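Local coordinates for protein probable benzoylformate decarboxylase (Rhodococcus jostii, PDB 7ORX) that belongs to the thiamine diphosphate-dependent enzymes and binds thiamine diphosphate, with a sodium ion also held in its C-terminal cofactor-binding domain, at residues C[375-380]-C[398-403]; C[371-376]-C[424-429]; C[408-413]-C[436-441]; C[56-61]-C[89-94]. One frame throughout, in Å; residues are numbered along the deposited sequence.

Contact 1: residues C[375-380]-C[398-403]. With TPP (thiamine diphosphate), chain I.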
# COMPACT_ATOMS: atom_id res chain seq x y z
N TYR C 375 -22.89 -7.60 -29.34
CA TYR C 375 -23.28 -6.22 -28.93
C TYR C 375 -22.39 -5.77 -27.79
O TYR C 375 -22.44 -6.39 -26.75
CB TYR C 375 -24.77 -6.13 -28.58
CG TYR C 375 -25.67 -6.50 -29.74
CD1 TYR C 375 -26.00 -5.59 -30.72
CD2 TYR C 375 -26.12 -7.79 -29.88
CE1 TYR C 375 -26.82 -5.96 -31.79
CE2 TYR C 375 -26.92 -8.17 -30.94
CZ TYR C 375 -27.28 -7.26 -31.90
OH TYR C 375 -28.08 -7.68 -32.93
N VAL C 376 -21.65 -4.68 -27.97
CA VAL C 376 -20.96 -4.02 -26.84
C VAL C 376 -21.80 -2.81 -26.43
O VAL C 376 -21.81 -1.80 -27.15
CB VAL C 376 -19.52 -3.63 -27.21
CG1 VAL C 376 -18.83 -2.85 -26.12
CG2 VAL C 376 -18.69 -4.85 -27.57
N ASN C 377 -22.47 -2.93 -25.29
CA ASN C 377 -23.46 -1.99 -24.72
C ASN C 377 -22.81 -1.08 -23.69
O ASN C 377 -22.18 -1.58 -22.79
CB ASN C 377 -24.56 -2.78 -24.02
CG ASN C 377 -25.77 -1.94 -23.72
OD1 ASN C 377 -25.63 -0.83 -23.23
ND2 ASN C 377 -26.94 -2.42 -24.06
N GLU C 378 -22.97 0.23 -23.79
CA GLU C 378 -22.59 1.17 -22.71
C GLU C 378 -23.61 2.30 -22.75
O GLU C 378 -23.25 3.43 -23.07
CB GLU C 378 -21.15 1.62 -22.90
CG GLU C 378 -20.60 2.37 -21.68
CD GLU C 378 -19.11 2.72 -21.78
OE1 GLU C 378 -18.28 2.04 -21.05
OE2 GLU C 378 -18.74 3.60 -22.64
N SER C 379 -24.87 1.94 -22.55
CA SER C 379 -26.06 2.82 -22.67
C SER C 379 -26.86 2.59 -21.40
O SER C 379 -27.59 1.56 -21.32
CB SER C 379 -26.88 2.52 -23.90
OG SER C 379 -28.00 3.38 -23.99
N THR C 380 -26.64 3.46 -20.41
CA THR C 380 -26.91 3.12 -19.00
C THR C 380 -28.42 3.13 -18.74
O THR C 380 -28.87 2.22 -18.03
CB THR C 380 -25.98 3.95 -18.11
OG1 THR C 380 -25.93 5.27 -18.63
CG2 THR C 380 -24.56 3.43 -18.11
N TYR C 398 -22.99 -10.41 -25.93
CA TYR C 398 -23.22 -9.18 -25.13
C TYR C 398 -22.03 -8.93 -24.19
O TYR C 398 -21.62 -9.85 -23.48
CB TYR C 398 -24.51 -9.32 -24.32
CG TYR C 398 -24.92 -8.10 -23.53
CD1 TYR C 398 -25.63 -7.09 -24.13
CD2 TYR C 398 -24.58 -7.93 -22.20
CE1 TYR C 398 -26.01 -5.96 -23.44
CE2 TYR C 398 -24.94 -6.79 -21.49
CZ TYR C 398 -25.67 -5.81 -22.12
OH TYR C 398 -26.04 -4.66 -21.48
N TYR C 399 -21.51 -7.71 -24.21
CA TYR C 399 -20.53 -7.17 -23.24
C TYR C 399 -21.03 -5.80 -22.78
O TYR C 399 -21.45 -5.02 -23.57
CB TYR C 399 -19.12 -7.11 -23.84
CG TYR C 399 -18.67 -8.45 -24.34
CD1 TYR C 399 -18.18 -9.40 -23.49
CD2 TYR C 399 -18.82 -8.80 -25.66
CE1 TYR C 399 -17.79 -10.66 -23.92
CE2 TYR C 399 -18.46 -10.06 -26.12
CZ TYR C 399 -17.93 -10.98 -25.25
OH TYR C 399 -17.60 -12.17 -25.76
N PHE C 400 -20.96 -5.55 -21.48
CA PHE C 400 -21.28 -4.27 -20.80
C PHE C 400 -20.21 -4.08 -19.72
O PHE C 400 -19.78 -5.03 -19.10
CB PHE C 400 -22.72 -4.35 -20.27
CG PHE C 400 -23.17 -3.14 -19.50
CD1 PHE C 400 -22.72 -2.89 -18.23
CD2 PHE C 400 -24.04 -2.22 -20.06
CE1 PHE C 400 -23.12 -1.76 -17.54
CE2 PHE C 400 -24.43 -1.08 -19.38
CZ PHE C 400 -23.95 -0.84 -18.12
N PRO C 401 -19.76 -2.85 -19.44
CA PRO C 401 -18.68 -2.64 -18.48
C PRO C 401 -19.01 -3.24 -17.11
O PRO C 401 -20.01 -2.85 -16.53
CB PRO C 401 -18.56 -1.10 -18.38
CG PRO C 401 -19.82 -0.56 -18.99
CD PRO C 401 -20.22 -1.59 -20.02
N ALA C 402 -18.14 -4.11 -16.61
CA ALA C 402 -18.44 -4.96 -15.43
C ALA C 402 -18.34 -4.16 -14.13
O ALA C 402 -18.82 -4.68 -13.14
CB ALA C 402 -17.57 -6.19 -15.41
N SER C 403 -17.79 -2.96 -14.11
CA SER C 403 -17.87 -2.09 -12.91
C SER C 403 -18.50 -0.74 -13.28
O SER C 403 -18.33 0.23 -12.56
CB SER C 403 -16.53 -1.90 -12.25
OG SER C 403 -15.83 -0.84 -12.88
N1' TPP I . -17.78 8.47 -14.75
C2' TPP I . -17.41 7.23 -15.08
CM2 TPP I . -16.01 7.02 -15.55
N3' TPP I . -18.20 6.16 -15.02
C4' TPP I . -19.46 6.34 -14.59
N4' TPP I . -20.22 5.24 -14.52
C5' TPP I . -19.95 7.62 -14.23
C6' TPP I . -19.04 8.65 -14.33
C7' TPP I . -21.38 7.86 -13.76
N3 TPP I . -22.40 7.65 -14.82
C2 TPP I . -23.24 6.61 -14.80
S1 TPP I . -24.38 6.64 -16.08
C5 TPP I . -23.68 8.13 -16.64
C4 TPP I . -22.59 8.50 -15.91
CM4 TPP I . -21.70 9.68 -16.19
C6 TPP I . -24.30 8.90 -17.77
C7 TPP I . -23.88 8.43 -19.13
O7 TPP I . -25.09 8.12 -19.85
PA TPP I . -25.10 8.00 -21.44
O1A TPP I . -23.95 7.31 -22.10
O2A TPP I . -25.36 9.40 -21.90
O3A TPP I . -26.40 7.07 -21.53
PB TPP I . -27.91 7.36 -20.99
O1B TPP I . -28.77 6.16 -21.37
O2B TPP I . -27.82 7.57 -19.50
O3B TPP I . -28.32 8.62 -21.72
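The Phe400 ring takes Asn377 OD1 at its edge, in the ring plane and 3.8 Å from Phe400 CD2, while Pro401 CD sits over one ring face, offset toward the rim. The Asn377 amide is turned 53° from the Phe400 ring and 60° from that of Tyr398. Asn377 CG lies anti to the backbone N (chi1 -166°), which brings the amide beside both rings, OD1 toward Phe400 and ND2 toward Tyr398; Asn377 CB packs 3.5 Å from Tyr398 OH. Phe386 and Trp387 also meet the Tyr398 ring. The backbones pair as parallel strands: Tyr399 N donates to Tyr375 O at 3.0 Å and Asn377 N to Tyr399 O at 2.9 Å. Asn377 OD1 also accepts from Ser379 N at 3.0 Å, an Asx turn just before Thr380, whose OG1 makes a weak hydrogen bond to O2B of thiamine diphosphate, 3.1 Å away. Pro401 CG also packs on Glu378 OE1, which accepts from Phe408 N and, weakly, from Gly409 N. The pair belongs to a beta-alpha-beta unit, strand 374-378, helix 383-389 and strand 398-399, at one border of a parallel sheet; loops after the C-terminal ends of its strands line the cofactor pocket, as in other thiamine diphosphate enzymes.

Contact 2: residues C[371-376]-C[424-429]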
# COMPACT_ATOMS: atom_id res chain seq x y z
N ASP C 371 -27.89 -12.72 -37.23
CA ASP C 371 -28.18 -13.77 -36.22
C ASP C 371 -27.11 -13.77 -35.10
O ASP C 371 -27.43 -14.04 -33.94
CB ASP C 371 -28.22 -15.10 -36.99
CG ASP C 371 -28.85 -16.31 -36.32
OD1 ASP C 371 -30.12 -16.25 -36.08
OD2 ASP C 371 -28.10 -17.34 -36.11
N ASP C 372 -25.85 -13.50 -35.44
CA ASP C 372 -24.67 -13.80 -34.59
C ASP C 372 -23.89 -12.52 -34.30
O ASP C 372 -22.70 -12.61 -33.98
CB ASP C 372 -23.77 -14.84 -35.26
CG ASP C 372 -23.13 -14.42 -36.59
OD1 ASP C 372 -23.49 -13.34 -37.14
OD2 ASP C 372 -22.26 -15.16 -37.08
N ALA C 373 -24.52 -11.36 -34.35
CA ALA C 373 -23.83 -10.10 -33.98
C ALA C 373 -23.32 -10.24 -32.55
O ALA C 373 -23.91 -11.01 -31.81
CB ALA C 373 -24.75 -8.93 -34.12
N ILE C 374 -22.27 -9.51 -32.22
CA ILE C 374 -21.79 -9.24 -30.83
C ILE C 374 -22.18 -7.82 -30.45
O ILE C 374 -21.78 -6.91 -31.18
CB ILE C 374 -20.25 -9.37 -30.80
CG1 ILE C 374 -19.81 -10.79 -31.17
CG2 ILE C 374 -19.70 -8.93 -29.46
CD1 ILE C 374 -18.35 -10.96 -31.27
N TYR C 375 -22.89 -7.60 -29.34
CA TYR C 375 -23.28 -6.22 -28.93
C TYR C 375 -22.39 -5.77 -27.79
O TYR C 375 -22.44 -6.39 -26.75
CB TYR C 375 -24.77 -6.13 -28.58
CG TYR C 375 -25.67 -6.50 -29.74
CD1 TYR C 375 -26.00 -5.59 -30.72
CD2 TYR C 375 -26.12 -7.79 -29.88
CE1 TYR C 375 -26.82 -5.96 -31.79
CE2 TYR C 375 -26.92 -8.17 -30.94
CZ TYR C 375 -27.28 -7.26 -31.90
OH TYR C 375 -28.08 -7.68 -32.93
N VAL C 376 -21.65 -4.68 -27.97
CA VAL C 376 -20.96 -4.02 -26.84
C VAL C 376 -21.80 -2.81 -26.43
O VAL C 376 -21.81 -1.80 -27.15
CB VAL C 376 -19.52 -3.63 -27.21
CG1 VAL C 376 -18.83 -2.85 -26.12
CG2 VAL C 376 -18.69 -4.85 -27.57
N GLN C 424 -20.09 -9.63 -36.75
CA GLN C 424 -20.22 -8.16 -36.73
C GLN C 424 -20.34 -7.71 -35.28
O GLN C 424 -21.24 -8.17 -34.60
CB GLN C 424 -21.45 -7.70 -37.51
CG GLN C 424 -21.59 -6.19 -37.50
CD GLN C 424 -20.45 -5.52 -38.24
OE1 GLN C 424 -20.38 -5.58 -39.46
NE2 GLN C 424 -19.59 -4.84 -37.49
N VAL C 425 -19.45 -6.84 -34.82
CA VAL C 425 -19.61 -6.14 -33.53
C VAL C 425 -20.43 -4.88 -33.77
O VAL C 425 -20.06 -4.08 -34.66
CB VAL C 425 -18.26 -5.83 -32.88
CG1 VAL C 425 -18.44 -4.97 -31.64
CG2 VAL C 425 -17.52 -7.10 -32.53
N ILE C 426 -21.47 -4.69 -32.97
CA ILE C 426 -22.29 -3.45 -32.95
C ILE C 426 -22.14 -2.81 -31.58
O ILE C 426 -22.52 -3.43 -30.61
CB ILE C 426 -23.75 -3.80 -33.27
CG1 ILE C 426 -23.82 -4.59 -34.58
CG2 ILE C 426 -24.59 -2.55 -33.33
CD1 ILE C 426 -25.16 -5.23 -34.84
N GLY C 427 -21.59 -1.61 -31.52
CA GLY C 427 -21.52 -0.80 -30.30
C GLY C 427 -22.82 -0.04 -30.11
O GLY C 427 -23.31 0.55 -31.11
N LEU C 428 -23.41 -0.10 -28.92
CA LEU C 428 -24.57 0.73 -28.57
C LEU C 428 -24.17 1.60 -27.39
O LEU C 428 -24.23 1.10 -26.27
CB LEU C 428 -25.72 -0.21 -28.22
CG LEU C 428 -26.14 -1.17 -29.32
CD1 LEU C 428 -26.94 -2.30 -28.69
CD2 LEU C 428 -26.95 -0.44 -30.41
N ILE C 429 -23.71 2.81 -27.67
CA ILE C 429 -23.03 3.70 -26.70
C ILE C 429 -23.97 4.87 -26.48
O ILE C 429 -24.49 5.35 -27.46
CB ILE C 429 -21.69 4.17 -27.30
CG1 ILE C 429 -20.90 3.03 -27.95
CG2 ILE C 429 -20.85 4.93 -26.29
CD1 ILE C 429 -20.75 1.80 -27.10
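Ile426 CD1 is the bump that fills the notch between Ala373 and Tyr375: it lies 3.8 Å from Ala373 CB and 3.5 Å from Tyr375 CE1. Tyr375 and Ile426 run side by side and point the same way, because each places its CG or CG1 beside the backbone N (chi1 -60° and -53°). Further along, Leu428 CD1 packs 4.0 Å from Tyr375 CD1. Helix 358-368 closes over this face through Val365 and Phe362. On the other face, Val425 lodges between Ile374 and Val376; its CG2 meets Ile374 CB at 3.9 Å and its CG1 meets Val376 CG2 at 4.1 Å. Gly427, paired with Val376, adds no side chain there, and Ile429 CD1 approaches Val376 O. Ala413 and Ala416 of helix 409-418 pack against Val425 from this side. Four backbone hydrogen bonds join the parallel strands, among them Ile426 N to Ile374 O at 2.9 Å and Leu428 N to Val376 O at 2.9 Å. In this inner strand pair of the sheet, the polar bonding across the contact is thus all main-chain, with aliphatic side chains and one tyrosine ring supplying the fit, as suits a buried sheet enclosed by helices.

Contact 3: residues C[408-413]-C[436-441]. With TPP (thiamine diphosphate), chain I.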
# COMPACT_ATOMS: atom_id res chain seq x y z
N PHE C 408 -15.49 2.14 -21.51
CA PHE C 408 -15.29 0.75 -21.93
C PHE C 408 -15.87 0.53 -23.33
O PHE C 408 -15.20 -0.05 -24.14
CB PHE C 408 -15.92 -0.19 -20.91
CG PHE C 408 -16.07 -1.62 -21.35
CD1 PHE C 408 -15.05 -2.51 -21.14
CD2 PHE C 408 -17.24 -2.08 -21.94
CE1 PHE C 408 -15.18 -3.84 -21.51
CE2 PHE C 408 -17.38 -3.40 -22.30
CZ PHE C 408 -16.33 -4.27 -22.11
N GLY C 409 -17.10 0.97 -23.60
CA GLY C 409 -17.87 0.53 -24.77
C GLY C 409 -17.22 0.82 -26.11
O GLY C 409 -16.92 -0.13 -26.86
N LEU C 410 -16.99 2.09 -26.43
CA LEU C 410 -16.45 2.41 -27.77
C LEU C 410 -15.18 1.62 -28.01
O LEU C 410 -15.09 0.90 -29.00
CB LEU C 410 -16.22 3.92 -27.90
CG LEU C 410 -16.66 4.43 -29.26
CD1 LEU C 410 -16.85 5.95 -29.28
CD2 LEU C 410 -15.67 3.98 -30.31
N PRO C 411 -14.16 1.73 -27.13
CA PRO C 411 -12.92 0.99 -27.32
C PRO C 411 -13.13 -0.52 -27.28
O PRO C 411 -12.55 -1.18 -28.09
CB PRO C 411 -12.06 1.46 -26.14
CG PRO C 411 -12.60 2.81 -25.83
CD PRO C 411 -14.09 2.60 -25.95
N ALA C 412 -13.93 -1.05 -26.38
CA ALA C 412 -14.05 -2.52 -26.29
C ALA C 412 -14.66 -3.00 -27.58
O ALA C 412 -14.30 -4.08 -28.00
CB ALA C 412 -14.86 -2.96 -25.11
N ALA C 413 -15.53 -2.23 -28.21
CA ALA C 413 -16.17 -2.64 -29.47
C ALA C 413 -15.09 -2.80 -30.53
O ALA C 413 -15.08 -3.82 -31.24
CB ALA C 413 -17.18 -1.60 -29.94
N TYR C 436 -15.84 9.26 -23.11
CA TYR C 436 -14.75 8.67 -22.28
C TYR C 436 -13.80 7.84 -23.17
O TYR C 436 -12.64 7.78 -22.74
CB TYR C 436 -15.29 7.86 -21.10
CG TYR C 436 -16.20 8.60 -20.14
CD1 TYR C 436 -17.55 8.67 -20.40
CD2 TYR C 436 -15.72 9.13 -18.96
CE1 TYR C 436 -18.42 9.30 -19.52
CE2 TYR C 436 -16.57 9.74 -18.05
CZ TYR C 436 -17.93 9.83 -18.33
OH TYR C 436 -18.83 10.45 -17.49
N GLY C 437 -14.23 7.30 -24.34
CA GLY C 437 -13.37 6.47 -25.21
C GLY C 437 -13.37 6.85 -26.67
O GLY C 437 -13.17 5.98 -27.52
N ILE C 438 -13.60 8.12 -26.97
CA ILE C 438 -13.93 8.64 -28.34
C ILE C 438 -12.75 8.40 -29.26
O ILE C 438 -12.94 8.10 -30.44
CB ILE C 438 -14.31 10.14 -28.26
CG1 ILE C 438 -15.00 10.63 -29.54
CG2 ILE C 438 -13.10 11.00 -27.91
CD1 ILE C 438 -16.39 10.05 -29.75
N THR C 439 -11.53 8.51 -28.73
CA THR C 439 -10.28 8.41 -29.52
C THR C 439 -10.10 6.99 -30.07
O THR C 439 -9.30 6.86 -30.97
CB THR C 439 -9.05 8.77 -28.69
OG1 THR C 439 -9.00 7.81 -27.63
CG2 THR C 439 -9.09 10.17 -28.14
N ALA C 440 -10.79 5.97 -29.57
CA ALA C 440 -10.69 4.61 -30.14
C ALA C 440 -11.23 4.59 -31.56
O ALA C 440 -10.96 3.61 -32.29
CB ALA C 440 -11.43 3.62 -29.30
N LEU C 441 -11.98 5.62 -31.96
CA LEU C 441 -12.48 5.70 -33.34
C LEU C 441 -11.30 5.82 -34.31
O LEU C 441 -11.35 5.21 -35.39
CB LEU C 441 -13.41 6.89 -33.48
CG LEU C 441 -14.81 6.71 -32.90
CD1 LEU C 441 -15.60 7.99 -33.10
CD2 LEU C 441 -15.50 5.51 -33.56
N1' TPP I . -17.78 8.47 -14.75
C2' TPP I . -17.41 7.23 -15.08
CM2 TPP I . -16.01 7.02 -15.55
N3' TPP I . -18.20 6.16 -15.02
C4' TPP I . -19.46 6.34 -14.59
N4' TPP I . -20.22 5.24 -14.52
C5' TPP I . -19.95 7.62 -14.23
C6' TPP I . -19.04 8.65 -14.33
C7' TPP I . -21.38 7.86 -13.76
N3 TPP I . -22.40 7.65 -14.82
C2 TPP I . -23.24 6.61 -14.80
S1 TPP I . -24.38 6.64 -16.08
C5 TPP I . -23.68 8.13 -16.64
C4 TPP I . -22.59 8.50 -15.91
CM4 TPP I . -21.70 9.68 -16.19
C6 TPP I . -24.30 8.90 -17.77
C7 TPP I . -23.88 8.43 -19.13
O7 TPP I . -25.09 8.12 -19.85
PA TPP I . -25.10 8.00 -21.44
O1A TPP I . -23.95 7.31 -22.10
O2A TPP I . -25.36 9.40 -21.90
O3A TPP I . -26.40 7.07 -21.53
PB TPP I . -27.91 7.36 -20.99
O1B TPP I . -28.77 6.16 -21.37
O2B TPP I . -27.82 7.57 -19.50
O3B TPP I . -28.32 8.62 -21.72
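Leu410 and Leu441 cross at about a right angle, with Leu410 CD2 3.6 Å from Leu441 CD2. The Leu441 CG lies beside its backbone N (chi1 -77°), a setting that carries its CD2 to the Leu410 branch. The second branch of Leu410 goes the other way along the turn: its CD1 reaches Ile438 and lies 4.1 Å from Ile438 CA. Pro411 comes in beside Leu410 and rests on the turn, Pro411 CG lying 3.6 Å from Gly437 O and Pro411 CA 3.6 Å from Ala440 CB. Residues Gly437 to Ala440 form a type I beta turn, held by Ala440 N to Gly437 O at 3.1 Å, which leads from the loop after strand 425-430 into helix 440-447; the contact therefore packs the N-terminal part of helix 409-418 against the turn leading into the next helix of the alpha/beta domain. On its far side, helix 409-418 lies over Val376 of the sheet through Ala412 and Ala413. Just before the turn, Tyr436 heads away to thiamine diphosphate, its ring close to N1' of the aminopyrimidine and its OH near the thiazolium methyl CM4. That hydroxyl is hydrogen-bonded to Asn26 OD1 of the second subunit, where the two chains share the cofactor pocket.

Contact 4: residues C[56-61]-C[89-94]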
# COMPACT_ATOMS: atom_id res chain seq x y z
N MET C 56 -9.68 -1.32 -25.34
CA MET C 56 -9.54 -2.09 -26.60
C MET C 56 -8.97 -3.49 -26.27
O MET C 56 -9.48 -4.49 -26.78
CB MET C 56 -8.60 -1.39 -27.59
CG MET C 56 -9.30 -0.48 -28.55
SD MET C 56 -8.17 0.68 -29.46
CE MET C 56 -7.04 -0.55 -30.04
N ALA C 57 -7.92 -3.53 -25.44
CA ALA C 57 -7.24 -4.77 -25.05
C ALA C 57 -8.27 -5.65 -24.35
O ALA C 57 -8.32 -6.84 -24.63
CB ALA C 57 -6.08 -4.45 -24.17
N ASP C 58 -9.09 -5.03 -23.51
CA ASP C 58 -10.11 -5.74 -22.70
C ASP C 58 -11.10 -6.41 -23.67
O ASP C 58 -11.34 -7.62 -23.55
CB ASP C 58 -10.78 -4.79 -21.70
CG ASP C 58 -11.44 -5.49 -20.50
OD1 ASP C 58 -11.19 -6.71 -20.33
OD2 ASP C 58 -12.23 -4.84 -19.74
N GLY C 59 -11.63 -5.64 -24.63
CA GLY C 59 -12.58 -6.20 -25.59
C GLY C 59 -11.96 -7.36 -26.34
O GLY C 59 -12.62 -8.39 -26.55
N TYR C 60 -10.73 -7.18 -26.76
CA TYR C 60 -10.01 -8.22 -27.55
C TYR C 60 -9.93 -9.50 -26.70
O TYR C 60 -10.20 -10.61 -27.17
CB TYR C 60 -8.64 -7.69 -27.95
CG TYR C 60 -7.92 -8.62 -28.88
CD1 TYR C 60 -7.11 -9.62 -28.38
CD2 TYR C 60 -8.05 -8.49 -30.25
CE1 TYR C 60 -6.47 -10.50 -29.23
CE2 TYR C 60 -7.41 -9.37 -31.11
CZ TYR C 60 -6.59 -10.36 -30.59
OH TYR C 60 -5.95 -11.22 -31.42
N SER C 61 -9.62 -9.32 -25.42
CA SER C 61 -9.48 -10.41 -24.46
C SER C 61 -10.81 -11.13 -24.22
O SER C 61 -10.84 -12.35 -24.14
CB SER C 61 -8.91 -9.89 -23.20
OG SER C 61 -9.15 -10.83 -22.16
N VAL C 89 -11.04 -6.09 -13.76
CA VAL C 89 -11.12 -6.82 -12.47
C VAL C 89 -12.45 -7.57 -12.43
O VAL C 89 -12.44 -8.80 -12.25
CB VAL C 89 -10.91 -5.86 -11.28
CG1 VAL C 89 -11.38 -6.42 -9.96
CG2 VAL C 89 -9.44 -5.44 -11.20
N TYR C 90 -13.57 -6.88 -12.60
CA TYR C 90 -14.92 -7.48 -12.41
C TYR C 90 -15.31 -8.34 -13.61
O TYR C 90 -16.15 -9.20 -13.43
CB TYR C 90 -15.91 -6.40 -12.01
CG TYR C 90 -15.66 -5.88 -10.63
CD1 TYR C 90 -16.02 -6.64 -9.53
CD2 TYR C 90 -15.04 -4.66 -10.39
CE1 TYR C 90 -15.79 -6.19 -8.24
CE2 TYR C 90 -14.81 -4.19 -9.11
CZ TYR C 90 -15.19 -4.96 -8.02
OH TYR C 90 -14.90 -4.55 -6.74
N SER C 91 -14.65 -8.19 -14.76
CA SER C 91 -14.89 -9.03 -15.95
C SER C 91 -13.95 -10.24 -15.98
O SER C 91 -14.06 -11.04 -16.91
CB SER C 91 -14.83 -8.23 -17.22
OG SER C 91 -13.53 -7.79 -17.55
N HIS C 92 -13.05 -10.34 -14.98
CA HIS C 92 -12.07 -11.45 -14.85
C HIS C 92 -11.31 -11.56 -16.17
O HIS C 92 -11.28 -12.68 -16.76
CB HIS C 92 -12.74 -12.78 -14.43
CG HIS C 92 -13.36 -12.75 -13.08
ND1 HIS C 92 -12.68 -12.28 -11.99
CD2 HIS C 92 -14.55 -13.19 -12.64
CE1 HIS C 92 -13.47 -12.35 -10.94
NE2 HIS C 92 -14.62 -12.92 -11.31
N SER C 93 -10.74 -10.43 -16.58
CA SER C 93 -10.02 -10.29 -17.86
C SER C 93 -8.52 -10.40 -17.64
O SER C 93 -7.95 -9.60 -16.88
CB SER C 93 -10.41 -9.02 -18.54
OG SER C 93 -11.43 -9.32 -19.50
N PRO C 94 -7.86 -11.40 -18.26
CA PRO C 94 -6.43 -11.62 -18.07
C PRO C 94 -5.53 -10.68 -18.86
O PRO C 94 -4.74 -11.14 -19.61
CB PRO C 94 -6.24 -13.07 -18.54
CG PRO C 94 -7.33 -13.29 -19.53
CD PRO C 94 -8.49 -12.46 -19.05
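Asp58, on helix 50-64, receives Ser93 just past a Schellman motif that ends helix 82-90 in the N-terminal cofactor-binding domain. His92 supplies the positive phi of that motif (52°), and the chain then turns Ser93 toward the neighbouring helix. Of hydrogen bonds across the contact there is one: Ser93 OG donates to Asp58 OD1 at 2.7 Å, meeting the oxygen nearly end-on to its C-O bond. The Asp58 CG lies anti to the backbone N (chi1 -159°), and this extends the carboxylate across to the serine. The other oxygen, OD2, has a weak hydrogen bond from Ser88 OG of helix 82-90, so the buried carboxylate is approached by two hydroxyls, which would be expected to ease its charge. Longer polar approaches involve Ser91 OG, which is 3.8 Å from Asp58 OD1 but has its main partner in Asn87 O, one turn back along the chain, and Ser61 OG, which stands 3.8 Å from Ser93 OG and makes a weak bond to Glu66 O. Van der Waals packing completes the contact, with Pro94 CD 3.6 Å from Ser61 OG.

How the contacts relate
From the N terminus, contact 4 closes first, joining helix 50-64 to the end of helix 82-90 in the N-terminal domain. Contacts 1 and 2 both start on strand 374-378: contact 1 closes at 398-403, inside the longer loop that contact 2 closes at 424-429, and together they place strand 374-378 between its two sheet neighbours. Contact 3 opens at 408-413, after contact 1 has closed, and ends at 436-441, so it crosses contact 2; its first helix packs on the sheet through Val376 and Val425. The domains meet where Phe408 touches Asp58 and Pro411 touches Met56, and where Ala402 and Ser403 lie against Tyr90. Contacts 1 and 3 both reach thiamine diphosphate.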